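Local structure of epimerase family protein SDR39U1 (Homo sapiens, 4B4O) at residues Gly180-Ser185 with Glu227-Phe232. The protein probably acts as an NADP-dependent oxidoreductase of the epimerase/dehydratase family and binds NADPH. The protein carries 3 engineered substitutions. Sequence-based numbering, arbitrary orientation.
Engineered in segment 227-232: F232 (natural residue Leu).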
ATOM      1  N   GLY A 180     -10.884 -21.426   3.064  1.00 16.21           N
ATOM      2  CA  GLY A 180      -9.909 -20.596   3.750  1.00 15.50           C
ATOM      3  C   GLY A 180      -9.122 -21.317   4.846  1.00 15.50           C
ATOM      4  O   GLY A 180      -9.456 -22.439   5.234  1.00 15.94           O
ATOM      5  N   GLY A 181      -8.057 -20.667   5.310  1.00 15.13           N
ATOM      6  CA  GLY A 181      -7.253 -21.167   6.404  1.00 15.25           C
ATOM      7  C   GLY A 181      -5.887 -20.517   6.492  1.00 15.19           C
ATOM      8  O   GLY A 181      -5.552 -19.606   5.714  1.00 14.96           O
ATOM      9  N   PRO A 182      -5.062 -20.979   7.441  1.00 15.54           N
ATOM     10  CA  PRO A 182      -3.730 -20.395   7.614  1.00 15.65           C
ATOM     11  C   PRO A 182      -2.792 -20.680   6.468  1.00 16.42           C
ATOM     12  O   PRO A 182      -2.889 -21.728   5.832  1.00 17.23           O
ATOM     13  CB  PRO A 182      -3.225 -21.053   8.900  1.00 16.18           C
ATOM     14  CG  PRO A 182      -4.009 -22.297   9.029  1.00 16.65           C
ATOM     15  CD  PRO A 182      -5.372 -21.952   8.507  1.00 15.93           C
ATOM     16  N   ILE A 183      -1.894 -19.731   6.210  1.00 16.29           N
ATOM     17  CA  ILE A 183      -0.828 -19.874   5.223  1.00 17.19           C
ATOM     18  C   ILE A 183       0.456 -20.290   5.934  1.00 18.06           C
ATOM     19  O   ILE A 183       0.957 -19.559   6.772  1.00 17.70           O
ATOM     20  CB  ILE A 183      -0.562 -18.548   4.490  1.00 16.71           C
ATOM     21  CG1 ILE A 183      -1.858 -17.986   3.898  1.00 15.96           C
ATOM     22  CG2 ILE A 183       0.479 -18.744   3.414  1.00 17.84           C
ATOM     23  CD1 ILE A 183      -1.691 -16.584   3.361  1.00 15.48           C
ATOM     24  N   GLY A 184       0.995 -21.462   5.606  1.00 19.38           N
ATOM     25  CA  GLY A 184       2.199 -21.959   6.269  1.00 20.52           C
ATOM     26  C   GLY A 184       1.929 -22.386   7.711  1.00 20.42           C
ATOM     27  O   GLY A 184       0.939 -23.061   7.985  1.00 20.20           O
ATOM     28  N   SER A 185       2.779 -21.960   8.635  1.00 20.68           N
ATOM     29  CA  SER A 185       2.562 -22.228  10.058  1.00 20.74           C
ATOM     30  C   SER A 185       1.414 -21.401  10.626  1.00 19.23           C
ATOM     31  O   SER A 185       0.776 -21.808  11.581  1.00 19.22           O
ATOM     32  CB  SER A 185       3.817 -21.904  10.873  1.00 21.62           C
ATOM     33  OG  SER A 185       4.112 -20.512  10.848  1.00 20.74           O
ATOM     34  N   GLU A 227      -4.425 -15.908  13.213  1.00 13.83           N
ATOM     35  CA  GLU A 227      -5.518 -15.077  13.786  1.00 13.53           C
ATOM     36  C   GLU A 227      -6.371 -14.411  12.687  1.00 12.87           C
ATOM     37  O   GLU A 227      -7.587 -14.357  12.788  1.00 12.81           O
ATOM     38  CB  GLU A 227      -4.975 -14.037  14.796  1.00 13.75           C
ATOM     39  CG  GLU A 227      -6.019 -13.033  15.340  1.00 13.64           C
ATOM     40  CD  GLU A 227      -5.396 -11.845  16.109  1.00 13.91           C
ATOM     41  OE1 GLU A 227      -4.271 -12.049  16.670  1.00 14.42           O
ATOM     42  OE2 GLU A 227      -5.990 -10.720  16.143  1.00 13.76           O
ATOM     43  N   PHE A 228      -5.727 -13.959  11.621  1.00 12.55           N
ATOM     44  CA  PHE A 228      -6.454 -13.455  10.459  1.00 12.16           C
ATOM     45  C   PHE A 228      -7.435 -14.475   9.846  1.00 12.30           C
ATOM     46  O   PHE A 228      -8.588 -14.153   9.568  1.00 12.21           O
ATOM     47  CB  PHE A 228      -5.476 -12.975   9.359  1.00 12.04           C
ATOM     48  CG  PHE A 228      -6.135 -12.754   8.037  1.00 11.93           C
ATOM     49  CD1 PHE A 228      -6.896 -11.624   7.827  1.00 11.72           C
ATOM     50  CD2 PHE A 228      -6.061 -13.705   7.041  1.00 12.25           C
ATOM     51  CE1 PHE A 228      -7.548 -11.424   6.633  1.00 11.84           C
ATOM     52  CE2 PHE A 228      -6.725 -13.524   5.838  1.00 12.37           C
ATOM     53  CZ  PHE A 228      -7.466 -12.376   5.631  1.00 12.17           C
ATOM     54  N   ALA A 229      -6.960 -15.683   9.590  1.00 12.64           N
ATOM     55  CA  ALA A 229      -7.794 -16.698   8.966  1.00 12.90           C
ATOM     56  C   ALA A 229      -8.998 -17.006   9.844  1.00 12.98           C
ATOM     57  O   ALA A 229     -10.132 -17.103   9.364  1.00 13.03           O
ATOM     58  CB  ALA A 229      -6.983 -17.965   8.668  1.00 13.46           C
ATOM     59  N   GLN A 230      -8.739 -17.170  11.132  1.00 13.18           N
ATOM     60  CA  GLN A 230      -9.772 -17.515  12.095  1.00 13.47           C
ATOM     61  C   GLN A 230     -10.837 -16.410  12.205  1.00 13.28           C
ATOM     62  O   GLN A 230     -12.028 -16.689  12.117  1.00 13.51           O
ATOM     63  CB  GLN A 230      -9.110 -17.810  13.439  1.00 13.93           C
ATOM     64  CG  GLN A 230     -10.051 -18.145  14.576  1.00 14.46           C
ATOM     65  CD  GLN A 230      -9.289 -18.210  15.940  1.00 15.10           C
ATOM     66  OE1 GLN A 230      -8.315 -18.973  16.115  1.00 15.52           O
ATOM     67  NE2 GLN A 230      -9.733 -17.374  16.911  1.00 15.39           N
ATOM     68  N   THR A 231     -10.389 -15.162  12.328  1.00 13.00           N
ATOM     69  CA  THR A 231     -11.284 -13.992  12.439  1.00 13.00           C
ATOM     70  C   THR A 231     -12.091 -13.760  11.175  1.00 12.89           C
ATOM     71  O   THR A 231     -13.235 -13.372  11.206  1.00 13.21           O
ATOM     72  CB  THR A 231     -10.476 -12.700  12.714  1.00 12.79           C
ATOM     73  OG1 THR A 231      -9.662 -12.886  13.872  1.00 13.07           O
ATOM     74  CG2 THR A 231     -11.393 -11.488  12.962  1.00 13.03           C
ATOM     75  N   PHE A 232     -11.470 -14.036  10.038  1.00 12.62           N
ATOM     76  CA  PHE A 232     -12.137 -13.882   8.759  1.00 12.72           C
ATOM     77  C   PHE A 232     -13.225 -14.949   8.579  1.00 13.16           C
ATOM     78  O   PHE A 232     -14.337 -14.633   8.161  1.00 13.53           O
ATOM     79  CB  PHE A 232     -11.096 -13.957   7.641  1.00 12.54           C
ATOM     80  CG  PHE A 232     -11.589 -13.524   6.298  1.00 12.78           C
ATOM     81  CD1 PHE A 232     -12.692 -12.702   6.157  1.00 13.06           C
ATOM     82  CD2 PHE A 232     -10.891 -13.906   5.152  1.00 12.95           C
ATOM     83  CE1 PHE A 232     -13.111 -12.295   4.894  1.00 13.50           C
ATOM     84  CE2 PHE A 232     -11.288 -13.485   3.895  1.00 13.38           C
ATOM     85  CZ  PHE A 232     -12.402 -12.687   3.765  1.00 13.65           C
TER
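A229, on helix 225-236, meets the loop 180-185 at the G181-P182 peptide, its methyl group resting on one face of that flat unit. No hydrogen bond joins the two segments directly, but N225 OD1, where this helix begins, binds I183 N and ties the loop to it. Further on, the carbonyl O of E227 accepts two bonds one turn ahead: T231 N at 3.0 Å and T231 OG1 at 2.8 Å reach it from opposite faces of its plane, with the hydroxyl 36° out of that plane. F228, with CG anti to the backbone N (chi1 166°), turns its ring into the interior, where it stacks with F190 and packs on M168 and M171 of helix 166-176. A229 CB then stands squarely above G181 C at 3.5 Å, with P182 N at 3.8 Å. The ring carbon P182 CD lies 4.3 Å from A229 CB. F232, an engineered residue, packs on M168 and L172. Backbone hydrogen bonds from P182 and G184 to L244 hold the loop from a second part of the chain. The loop between helix 166-176 and strand 192-194 thus packs on helix 225-236, a loop-on-helix contact outside the parallel sheet of this Rossmann-type short-chain dehydrogenase/reductase fold.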